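Importin subunit beta-1 (Saccharomyces cerevisiae, PDB 5OWU) carries proteins into the nucleus as the importin beta subunit, working through importin alpha, which recognises the classical nuclear localization signal of the cargo. Local coordinates at residues I21-T24 against S25-Q28; D35-L38 against Q39-G42; E51-L55 against E56-L60; S74-T77 against Q78-A81; K93-I96 against K97-L101. All blocks are in the same frame, centred on the assembly; numbering follows the deposited sequence. Where two conformers were deposited one is given.

How the interactions relate
All five contacts are local, each made within one helix or at its start, and they follow one another along the N-terminal HEAT region of a mainly helical chain, with no strand. Interaction 1 lies on helix 19-35, interaction 2 at the start of helix 37-48, interaction 3 where a loop enters helix 55-67, interaction 4 on helix 74-87 and interaction 5 on helix 90-104. Centres lie between about 14 and 28 Å apart. Interactions 2 and 5 touch, Ala41 CB standing 3.5 Å from Ile96 CD1, which joins helix 37-48 to helix 90-104. Interactions 1, 2, 3 and 5 fall in HEAT 1 to HEAT 3, and helix 74-87 lies between HEAT 2 and HEAT 3, at one end of the import receptor.

Interaction 1 of 5, residues I21-T24 against S25-Q28; sequences IRLT and SETQ
Leu23 O is gripped by two donors of a single residue, one turn further on. Thr27 N reaches it at 2.9 Å with an N-H...O angle of 163°, and Thr27 OG1 donates to Leu23 O at 3.0 Å. The two come from opposite faces of the carbonyl plane: the amide is only moderately tilted from it, whereas the hydroxyl sits above it, 37° out of plane. The hydroxyl gets there because OG1 lies beside its own backbone N and anti to the carbonyl carbon (chi1 -60°), which turns it back down the helix.

Ser25 has the same rotamer, and its OG stands 2.9 Å from Ile21 O, the carbonyl that also accepts from Ser25 N. A bend at chi2 brings the Glu26 carboxylate near the Arg22 carbonyl, with Glu26 CD 3.6 Å from Arg22 O. No salt bridge results, for Arg22 NE and Glu26 OE2 remain 5.5 Å apart, and Arg22 NH1 instead bonds Ser16 O. Ser25 is buried against Asn12 and Ser13 of helix 3-15. Hydroxyls turned back onto i-4 carbonyls, as Thr27 OG1 is to Leu23 O and Thr24 OG1 to Asn20 O, are a common feature of alpha helices, here in helix 19-35 of HEAT 1.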
# COMPACT_ATOMS: atom_id res chain seq x y z
N ILE A 21 -40.43 4.04 3.09
CA ILE A 21 -40.79 2.70 2.63
C ILE A 21 -39.54 1.90 2.29
O ILE A 21 -39.49 0.68 2.53
CB ILE A 21 -41.77 2.80 1.45
CG1 ILE A 21 -43.11 3.37 1.93
CG2 ILE A 21 -41.97 1.43 0.78
CD1 ILE A 21 -44.15 3.56 0.84
N ARG A 22 -38.51 2.55 1.74
CA ARG A 22 -37.27 1.83 1.44
C ARG A 22 -36.65 1.28 2.71
O ARG A 22 -36.23 0.12 2.76
CB ARG A 22 -36.28 2.75 0.72
CG ARG A 22 -36.71 3.18 -0.66
CD ARG A 22 -35.52 3.46 -1.58
NE ARG A 22 -34.68 4.57 -1.14
CZ ARG A 22 -34.92 5.86 -1.39
NH1 ARG A 22 -36.00 6.20 -2.08
NH2 ARG A 22 -34.10 6.80 -0.96
N LEU A 23 -36.57 2.11 3.76
CA LEU A 23 -35.93 1.66 4.99
C LEU A 23 -36.79 0.62 5.71
O LEU A 23 -36.26 -0.36 6.24
CB LEU A 23 -35.65 2.85 5.90
CG LEU A 23 -34.91 2.54 7.20
CD1 LEU A 23 -33.49 2.05 6.94
CD2 LEU A 23 -34.90 3.77 8.10
N THR A 24 -38.11 0.82 5.74
CA THR A 24 -39.00 -0.18 6.31
C THR A 24 -38.83 -1.53 5.62
O THR A 24 -38.80 -2.58 6.27
CB THR A 24 -40.45 0.30 6.20
OG1 THR A 24 -40.66 1.40 7.10
CG2 THR A 24 -41.44 -0.82 6.55
N SER A 25 -38.72 -1.51 4.29
CA SER A 25 -38.55 -2.76 3.54
C SER A 25 -37.20 -3.40 3.84
O SER A 25 -37.11 -4.62 4.01
CB SER A 25 -38.71 -2.48 2.05
OG SER A 25 -40.02 -2.03 1.76
N GLU A 26 -36.13 -2.59 3.90
CA GLU A 26 -34.81 -3.13 4.22
C GLU A 26 -34.79 -3.75 5.61
O GLU A 26 -34.20 -4.82 5.83
CB GLU A 26 -33.75 -2.04 4.09
CG GLU A 26 -33.14 -1.92 2.70
CD GLU A 26 -32.74 -0.49 2.34
OE1 GLU A 26 -32.32 0.27 3.24
OE2 GLU A 26 -32.85 -0.12 1.14
N THR A 27 -35.43 -3.08 6.58
CA THR A 27 -35.50 -3.62 7.93
C THR A 27 -36.25 -4.94 7.95
O THR A 27 -35.81 -5.90 8.59
CB THR A 27 -36.15 -2.60 8.86
OG1 THR A 27 -35.37 -1.40 8.88
CG2 THR A 27 -36.26 -3.15 10.29
N GLN A 28 -37.39 -5.01 7.25
CA GLN A 28 -38.16 -6.25 7.27
C GLN A 28 -37.39 -7.39 6.59
O GLN A 28 -37.45 -8.54 7.05
CB GLN A 28 -39.51 -6.04 6.60
CG GLN A 28 -40.56 -7.07 6.99
CD GLN A 28 -41.91 -6.79 6.37
OE1 GLN A 28 -42.28 -5.63 6.16
NE2 GLN A 28 -42.65 -7.85 6.06

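Interaction 2 of 5, residues D35-L38 against Q39-G42; sequences DNFL and QFAG
Asn36 and Gln39 meet at a helix N-cap, where the chain leaves helix 19-35 of HEAT 1 and enters helix 37-48 of HEAT 2. The polar evidence comes first. Gln39 N donates to Asn36 OD1 at 3.1 Å, and although the N-H...O angle is nearly straight at 165°, the donor stands above the amide plane, 68° out of it, and so misses the lone pairs. CG of Asn36 is anti to the backbone N, which carries the side-chain amide across to the first turn. Its amide lies against the Gln39 chain, Asn36 ND2 3.4 Å from Gln39 CB, and the two side chains cross at about a right angle with their amide planes 43° apart. Backbone bonds continue the turn, with Phe40 N bonded to Asn36 O, Ala41 N to Phe37 O and Gly42 N to Leu38 O. Replacing Asn36 by alanine would probably leave the Gln39 N-H without its capping acceptor and open a gap beside Gln39 CB.

The apolar evidence lies on the buried side. Phe37, which also makes a cation-pi contact with Arg83, approaches Phe40 obliquely, and Phe40 packs on Leu32 of helix 19-35 and Thr64 of helix 55-67. The two rings come nearest at Phe37 CE1 and Phe40 CD2, 4.1 Å apart, while Phe37 CE2 lies 4.4 Å from Ala41 CB.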
# COMPACT_ATOMS: atom_id res chain seq x y z
N ASP A 35 -34.66 -14.03 11.53
CA ASP A 35 -35.64 -14.84 12.24
C ASP A 35 -35.84 -16.19 11.58
O ASP A 35 -36.07 -17.19 12.26
CB ASP A 35 -36.99 -14.13 12.33
CG ASP A 35 -36.92 -12.84 13.13
OD1 ASP A 35 -35.99 -12.69 13.95
OD2 ASP A 35 -37.80 -11.99 12.92
N ASN A 36 -35.76 -16.25 10.24
CA ASN A 36 -35.99 -17.50 9.51
C ASN A 36 -35.07 -17.51 8.28
O ASN A 36 -35.49 -17.31 7.15
CB ASN A 36 -37.46 -17.66 9.12
CG ASN A 36 -37.77 -19.05 8.59
OD1 ASN A 36 -36.87 -19.84 8.31
ND2 ASN A 36 -39.06 -19.34 8.43
N PHE A 37 -33.79 -17.79 8.52
CA PHE A 37 -32.84 -17.75 7.42
C PHE A 37 -33.20 -18.76 6.33
O PHE A 37 -33.05 -18.47 5.14
CB PHE A 37 -31.42 -18.01 7.92
CG PHE A 37 -30.38 -17.82 6.85
CD1 PHE A 37 -30.07 -16.56 6.39
CD2 PHE A 37 -29.73 -18.91 6.29
CE1 PHE A 37 -29.12 -16.38 5.40
CE2 PHE A 37 -28.78 -18.73 5.30
CZ PHE A 37 -28.48 -17.47 4.85
N LEU A 38 -33.66 -19.95 6.72
CA LEU A 38 -34.07 -20.94 5.72
C LEU A 38 -35.07 -20.33 4.74
O LEU A 38 -34.88 -20.42 3.52
CB LEU A 38 -34.66 -22.17 6.42
CG LEU A 38 -34.93 -23.44 5.60
CD1 LEU A 38 -35.31 -24.57 6.55
CD2 LEU A 38 -36.03 -23.27 4.56
N GLN A 39 -36.13 -19.72 5.26
CA GLN A 39 -37.14 -19.15 4.38
C GLN A 39 -36.59 -17.96 3.59
O GLN A 39 -36.86 -17.82 2.40
CB GLN A 39 -38.38 -18.72 5.19
CG GLN A 39 -39.51 -18.19 4.32
CD GLN A 39 -40.73 -17.74 5.12
OE1 GLN A 39 -40.60 -17.20 6.23
NE2 GLN A 39 -41.92 -17.95 4.56
N PHE A 40 -35.82 -17.09 4.25
CA PHE A 40 -35.21 -15.95 3.56
C PHE A 40 -34.40 -16.41 2.35
O PHE A 40 -34.52 -15.85 1.25
CB PHE A 40 -34.34 -15.19 4.57
CG PHE A 40 -33.46 -14.14 3.95
CD1 PHE A 40 -33.92 -12.85 3.80
CD2 PHE A 40 -32.18 -14.45 3.55
CE1 PHE A 40 -33.11 -11.87 3.25
CE2 PHE A 40 -31.37 -13.49 2.99
CZ PHE A 40 -31.83 -12.20 2.83
N ALA A 41 -33.57 -17.44 2.53
CA ALA A 41 -32.73 -17.92 1.44
C ALA A 41 -33.56 -18.59 0.35
O ALA A 41 -33.35 -18.34 -0.84
CB ALA A 41 -31.69 -18.89 1.99
N GLY A 42 -34.52 -19.44 0.74
CA GLY A 42 -35.39 -20.05 -0.25
C GLY A 42 -36.14 -19.03 -1.08
O GLY A 42 -36.15 -19.09 -2.32

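Interaction 3 of 5, residues E51-L55 against E56-L60; sequences ENTKL and EGRIL
Arg58 reaches back from the first turn of helix 55-67 over the loop that precedes it, and its orientation against Thr53, Glu51 and Leu55 defines the contact. A chi1 of -55° swings its CG to the side of its own amide N, and a bend at chi3 (58°) then turns the guanidinium toward Glu51. The aliphatic part passes Thr53 at an angle: Arg58 CG is 3.8 Å from Thr53 CB, and Arg58 CD is 3.3 Å from Thr53 O. Further out, one face of the guanidinium of Arg58 is covered by the backbone of Glu51, whose N stands 4.3 Å above the plane, over its centre. Leu55 CD2 comes within 4.0 Å of Arg58 NH1.

At the guanidinium edge, in its plane, a water accepts from Arg58 NH1 at 2.8 Å and donates to Thr53 O, tying the arginine to the loop. The rest of its polar end is held as well, with NE bonded to Leu48 O. The carboxylate of Glu51 does not close a salt bridge, since Glu51 OE2 is 5.8 Å from Arg58 NH2, though the opposite charge may still favour this placement.

Lys54 is the N-cap residue; its carbonyl accepts from Arg58 N and weakly from Gly57 N. One residue on, Ile59 CD1 lies 3.3 Å from Leu55 O. Thr53 faces Ala7 and Glu11 of helix 3-15, while Leu55, Arg58 and Ile59 pack on Arg110 and Ile111 of helix 109-126, so this entry into the second helix of HEAT 2 is in contact with both helices.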
# COMPACT_ATOMS: atom_id res chain seq x y z
N GLU A 51 -39.79 -14.39 -13.28
CA GLU A 51 -39.86 -13.46 -14.40
C GLU A 51 -40.85 -12.33 -14.15
O GLU A 51 -40.71 -11.25 -14.75
CB GLU A 51 -40.21 -14.21 -15.68
CG GLU A 51 -39.07 -15.07 -16.23
CD GLU A 51 -39.48 -16.52 -16.46
OE1 GLU A 51 -40.44 -17.00 -15.82
OE2 GLU A 51 -38.82 -17.20 -17.29
N ASN A 52 -41.84 -12.55 -13.29
CA ASN A 52 -42.84 -11.53 -12.95
C ASN A 52 -42.27 -10.41 -12.10
O ASN A 52 -42.96 -9.39 -11.91
CB ASN A 52 -44.02 -12.19 -12.23
CG ASN A 52 -45.08 -11.19 -11.79
OD1 ASN A 52 -45.52 -10.36 -12.58
ND2 ASN A 52 -45.47 -11.27 -10.53
N THR A 53 -41.06 -10.55 -11.58
CA THR A 53 -40.43 -9.54 -10.74
C THR A 53 -39.49 -8.67 -11.57
O THR A 53 -38.85 -9.15 -12.51
CB THR A 53 -39.65 -10.20 -9.59
OG1 THR A 53 -40.56 -10.93 -8.75
CG2 THR A 53 -38.92 -9.16 -8.74
N LYS A 54 -39.42 -7.39 -11.21
CA LYS A 54 -38.51 -6.48 -11.90
C LYS A 54 -37.08 -6.99 -11.80
O LYS A 54 -36.67 -7.58 -10.79
CB LYS A 54 -38.60 -5.08 -11.30
CG LYS A 54 -39.95 -4.41 -11.49
CD LYS A 54 -40.01 -3.11 -10.71
CE LYS A 54 -40.10 -1.90 -11.62
NZ LYS A 54 -41.51 -1.61 -12.01
N LEU A 55 -36.31 -6.75 -12.86
CA LEU A 55 -34.94 -7.27 -12.94
C LEU A 55 -34.11 -6.88 -11.73
O LEU A 55 -33.40 -7.71 -11.16
CB LEU A 55 -34.26 -6.76 -14.21
CG LEU A 55 -34.27 -7.60 -15.48
CD1 LEU A 55 -33.21 -7.03 -16.43
CD2 LEU A 55 -34.01 -9.07 -15.22
N GLU A 56 -34.19 -5.61 -11.33
CA GLU A 56 -33.34 -5.15 -10.23
C GLU A 56 -33.68 -5.85 -8.93
O GLU A 56 -32.80 -6.07 -8.10
CB GLU A 56 -33.46 -3.65 -10.07
CG GLU A 56 -32.78 -2.88 -11.16
CD GLU A 56 -33.01 -1.40 -11.02
OE1 GLU A 56 -32.68 -0.86 -9.94
OE2 GLU A 56 -33.53 -0.80 -11.97
N GLY A 57 -34.96 -6.19 -8.72
CA GLY A 57 -35.34 -6.93 -7.53
C GLY A 57 -34.81 -8.35 -7.54
O GLY A 57 -34.44 -8.88 -6.49
N ARG A 58 -34.78 -8.98 -8.71
CA ARG A 58 -34.23 -10.34 -8.82
C ARG A 58 -32.73 -10.34 -8.56
O ARG A 58 -32.20 -11.17 -7.79
CB ARG A 58 -34.55 -10.90 -10.21
CG ARG A 58 -36.04 -10.88 -10.58
CD ARG A 58 -36.27 -11.20 -12.05
NE ARG A 58 -35.72 -12.50 -12.41
CZ ARG A 58 -35.72 -13.01 -13.65
NH1 ARG A 58 -36.25 -12.34 -14.65
NH2 ARG A 58 -35.18 -14.20 -13.87
N ILE A 59 -32.02 -9.41 -9.21
CA ILE A 59 -30.59 -9.25 -8.96
C ILE A 59 -30.34 -8.98 -7.48
O ILE A 59 -29.45 -9.57 -6.86
CB ILE A 59 -30.04 -8.13 -9.86
CG1 ILE A 59 -30.13 -8.55 -11.33
CG2 ILE A 59 -28.59 -7.78 -9.51
CD1 ILE A 59 -30.36 -7.40 -12.30
N LEU A 60 -31.15 -8.10 -6.89
CA LEU A 60 -30.99 -7.78 -5.48
C LEU A 60 -31.22 -9.01 -4.60
O LEU A 60 -30.50 -9.22 -3.62
CB LEU A 60 -31.95 -6.66 -5.09
CG LEU A 60 -32.01 -6.29 -3.61
CD1 LEU A 60 -30.72 -5.66 -3.14
CD2 LEU A 60 -33.19 -5.36 -3.34
O HOH W 1 -37.74 -9.97 -14.91

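Interaction 4 of 5, residues S74-T77 against Q78-A81; sequences SVKT and QQFA
Gln79 is set against Val75 and Lys76 by its torsions: chi1 of -72° holds CG on the amide side of the residue, opposite the carbonyl carbon, and an extended chain beyond CG (chi2 168°) leads the amide back over the preceding turn. Lys76, bent at chi2 and chi4, curls toward the same amide. The two sides of that amide therefore meet different neighbours. Gln79 NE2 touches Val75 CG1 at 3.4 Å, whereas Gln79 OE1 faces the lysine, 3.9 Å from Lys76 CD and 3.8 Å from Lys76 NZ. Both neighbouring side chains meet the glutamine at a slant.

The Phe80 ring meets the backbone of Lys76 instead. Its face is turned to the lysine carbonyl, with Phe80 CG 3.3 Å from Lys76 O and Lys76 C 4.3 Å above the ring plane, offset toward the rim. Lys76 O also accepts the straight bond from Phe80 N, at 2.8 Å and 171°. Beyond the segments the ring packs on Glu68 and Ser71, and Thr77 OG1 bonds Asp73 O, at the start of helix 74-87.

At their separation Lys76 NZ and Gln79 OE1 probably have no more than a weak electrostatic attraction; backbone bonds hold this turn, with Gln79 lying over the Val75 carbonyl and the Phe80 ring over that of Lys76.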
# COMPACT_ATOMS: atom_id res chain seq x y z
N SER A 74 -12.99 -12.97 8.03
CA SER A 74 -12.89 -14.42 8.14
C SER A 74 -13.85 -14.97 9.19
O SER A 74 -14.43 -16.05 9.00
CB SER A 74 -11.45 -14.81 8.46
OG SER A 74 -10.56 -14.25 7.52
N VAL A 75 -14.03 -14.25 10.30
CA VAL A 75 -14.95 -14.71 11.34
C VAL A 75 -16.37 -14.76 10.80
O VAL A 75 -17.09 -15.76 10.96
CB VAL A 75 -14.84 -13.80 12.58
CG1 VAL A 75 -15.83 -14.23 13.66
CG2 VAL A 75 -13.42 -13.81 13.13
N LYS A 76 -16.80 -13.69 10.13
CA LYS A 76 -18.11 -13.68 9.49
C LYS A 76 -18.22 -14.79 8.45
O LYS A 76 -19.25 -15.45 8.34
CB LYS A 76 -18.38 -12.32 8.84
CG LYS A 76 -18.74 -11.21 9.83
CD LYS A 76 -20.17 -11.35 10.34
CE LYS A 76 -20.48 -10.33 11.42
NZ LYS A 76 -19.65 -10.52 12.64
N THR A 77 -17.16 -15.00 7.66
CA THR A 77 -17.14 -16.10 6.71
C THR A 77 -17.49 -17.42 7.39
O THR A 77 -18.38 -18.15 6.93
CB THR A 77 -15.77 -16.18 6.03
OG1 THR A 77 -15.63 -15.10 5.10
CG2 THR A 77 -15.57 -17.51 5.29
N GLN A 78 -16.81 -17.73 8.50
CA GLN A 78 -17.06 -18.98 9.21
C GLN A 78 -18.49 -19.05 9.75
O GLN A 78 -19.15 -20.10 9.66
CB GLN A 78 -16.06 -19.14 10.35
CG GLN A 78 -16.12 -20.48 11.07
CD GLN A 78 -15.59 -21.63 10.23
OE1 GLN A 78 -15.45 -21.52 9.01
NE2 GLN A 78 -15.29 -22.75 10.89
N GLN A 79 -18.98 -17.95 10.33
CA GLN A 79 -20.35 -17.93 10.84
C GLN A 79 -21.36 -18.19 9.73
O GLN A 79 -22.29 -18.98 9.89
CB GLN A 79 -20.63 -16.59 11.52
CG GLN A 79 -19.92 -16.41 12.85
CD GLN A 79 -19.98 -14.99 13.36
OE1 GLN A 79 -20.78 -14.18 12.89
NE2 GLN A 79 -19.13 -14.67 14.33
N PHE A 80 -21.18 -17.52 8.59
CA PHE A 80 -22.07 -17.73 7.45
C PHE A 80 -22.02 -19.18 6.98
O PHE A 80 -23.06 -19.77 6.65
CB PHE A 80 -21.68 -16.80 6.30
CG PHE A 80 -22.03 -15.34 6.52
CD1 PHE A 80 -22.86 -14.94 7.55
CD2 PHE A 80 -21.54 -14.37 5.65
CE1 PHE A 80 -23.17 -13.60 7.73
CE2 PHE A 80 -21.85 -13.04 5.83
CZ PHE A 80 -22.67 -12.66 6.88
N ALA A 81 -20.82 -19.77 6.94
CA ALA A 81 -20.71 -21.15 6.50
C ALA A 81 -21.50 -22.07 7.42
O ALA A 81 -22.29 -22.91 6.96
CB ALA A 81 -19.24 -21.57 6.44

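Interaction 5 of 5, residues K93-I96 against K97-L101; sequences KNQI and KTNAL
The side-chain amides of Gln95 and Asn99 meet at an angle, their planes 58° apart and the nearest atoms, Gln95 OE1 and Asn99 OD1, 4.1 Å from each other. The Asn99 amide is turned over the backbone carbonyl of Gln95, with Asn99 CG 3.2 Å from Gln95 O, a position set by its chi1 of -72°. Gln95 O already accepts from Asn99 N at 2.9 Å, while Asn99 ND2 donates to Gln46 OE1 and Ser45 OG of helix 37-48. A leucine in place of Asn99 would probably leave Gln46 and Ser45 without this donor and set an apolar branch among their polar groups.

Asn94 O is held twice. Thr98 N, at 2.9 Å, and Thr98 OG1, at 2.8 Å, reach Asn94 O from opposite faces of its plane, both moderately tilted. Lys97 runs back along the Lys93 carbonyl, Lys97 CG 3.3 Å from Lys93 O, and its ammonium forms a salt bridge with Glu126. Lys93 NZ bonds Val88 O and Ile85 O.

The polar ends thus look outward from helix 90-104 of HEAT 3 to separate partners: the ND2 of buried Asn99 is satisfied by Ser45 and Gln46 of helix 37-48, and the charge of Lys97 is probably balanced by Glu126 of helix 109-126.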
# COMPACT_ATOMS: atom_id res chain seq x y z
N LYS A 93 -31.62 -26.37 0.73
CA LYS A 93 -30.37 -26.26 0.00
C LYS A 93 -30.55 -26.69 -1.44
O LYS A 93 -30.18 -25.96 -2.38
CB LYS A 93 -29.29 -27.11 0.67
CG LYS A 93 -28.68 -26.56 1.95
CD LYS A 93 -27.38 -27.30 2.24
CE LYS A 93 -26.74 -26.91 3.57
NZ LYS A 93 -27.50 -27.43 4.76
N ASN A 94 -31.12 -27.88 -1.65
CA ASN A 94 -31.29 -28.39 -3.00
C ASN A 94 -32.13 -27.46 -3.86
O ASN A 94 -31.82 -27.23 -5.03
CB ASN A 94 -31.90 -29.79 -2.96
CG ASN A 94 -30.96 -30.83 -2.39
OD1 ASN A 94 -29.76 -30.58 -2.23
ND2 ASN A 94 -31.49 -32.01 -2.09
N GLN A 95 -33.21 -26.91 -3.30
CA GLN A 95 -34.04 -26.01 -4.09
C GLN A 95 -33.30 -24.72 -4.42
O GLN A 95 -33.41 -24.21 -5.55
CB GLN A 95 -35.35 -25.70 -3.36
CG GLN A 95 -36.51 -26.61 -3.75
CD GLN A 95 -37.03 -26.32 -5.15
OE1 GLN A 95 -36.31 -26.46 -6.14
NE2 GLN A 95 -38.30 -25.92 -5.24
N ILE A 96 -32.54 -24.18 -3.47
CA ILE A 96 -31.81 -22.94 -3.72
C ILE A 96 -30.76 -23.15 -4.82
O ILE A 96 -30.63 -22.34 -5.74
CB ILE A 96 -31.16 -22.43 -2.43
CG1 ILE A 96 -32.24 -22.05 -1.41
CG2 ILE A 96 -30.24 -21.24 -2.71
CD1 ILE A 96 -31.72 -21.81 -0.01
N LYS A 97 -30.01 -24.25 -4.72
CA LYS A 97 -28.99 -24.54 -5.72
C LYS A 97 -29.61 -24.74 -7.09
O LYS A 97 -29.12 -24.21 -8.09
CB LYS A 97 -28.20 -25.79 -5.32
CG LYS A 97 -27.39 -25.68 -4.05
CD LYS A 97 -26.58 -26.95 -3.88
CE LYS A 97 -26.35 -27.32 -2.45
NZ LYS A 97 -25.63 -28.63 -2.37
N THR A 98 -30.72 -25.50 -7.15
CA THR A 98 -31.41 -25.69 -8.43
C THR A 98 -31.86 -24.36 -9.02
O THR A 98 -31.72 -24.13 -10.23
CB THR A 98 -32.60 -26.63 -8.24
OG1 THR A 98 -32.14 -27.88 -7.73
CG2 THR A 98 -33.32 -26.86 -9.56
N ASN A 99 -32.42 -23.47 -8.19
CA ASN A 99 -32.90 -22.18 -8.70
C ASN A 99 -31.74 -21.32 -9.18
O ASN A 99 -31.83 -20.67 -10.23
CB ASN A 99 -33.69 -21.45 -7.61
CG ASN A 99 -35.05 -22.09 -7.36
OD1 ASN A 99 -35.52 -22.92 -8.14
ND2 ASN A 99 -35.69 -21.70 -6.26
N ALA A 100 -30.64 -21.30 -8.43
CA ALA A 100 -29.46 -20.56 -8.86
C ALA A 100 -28.93 -21.07 -10.19
O ALA A 100 -28.58 -20.28 -11.08
CB ALA A 100 -28.37 -20.66 -7.79
N LEU A 101 -28.86 -22.39 -10.35
CA LEU A 101 -28.40 -22.96 -11.61
C LEU A 101 -29.36 -22.63 -12.74
O LEU A 101 -28.93 -22.42 -13.88
CB LEU A 101 -28.23 -24.47 -11.48
CG LEU A 101 -26.96 -24.94 -10.75
CD1 LEU A 101 -27.09 -26.40 -10.35
CD2 LEU A 101 -25.73 -24.73 -11.63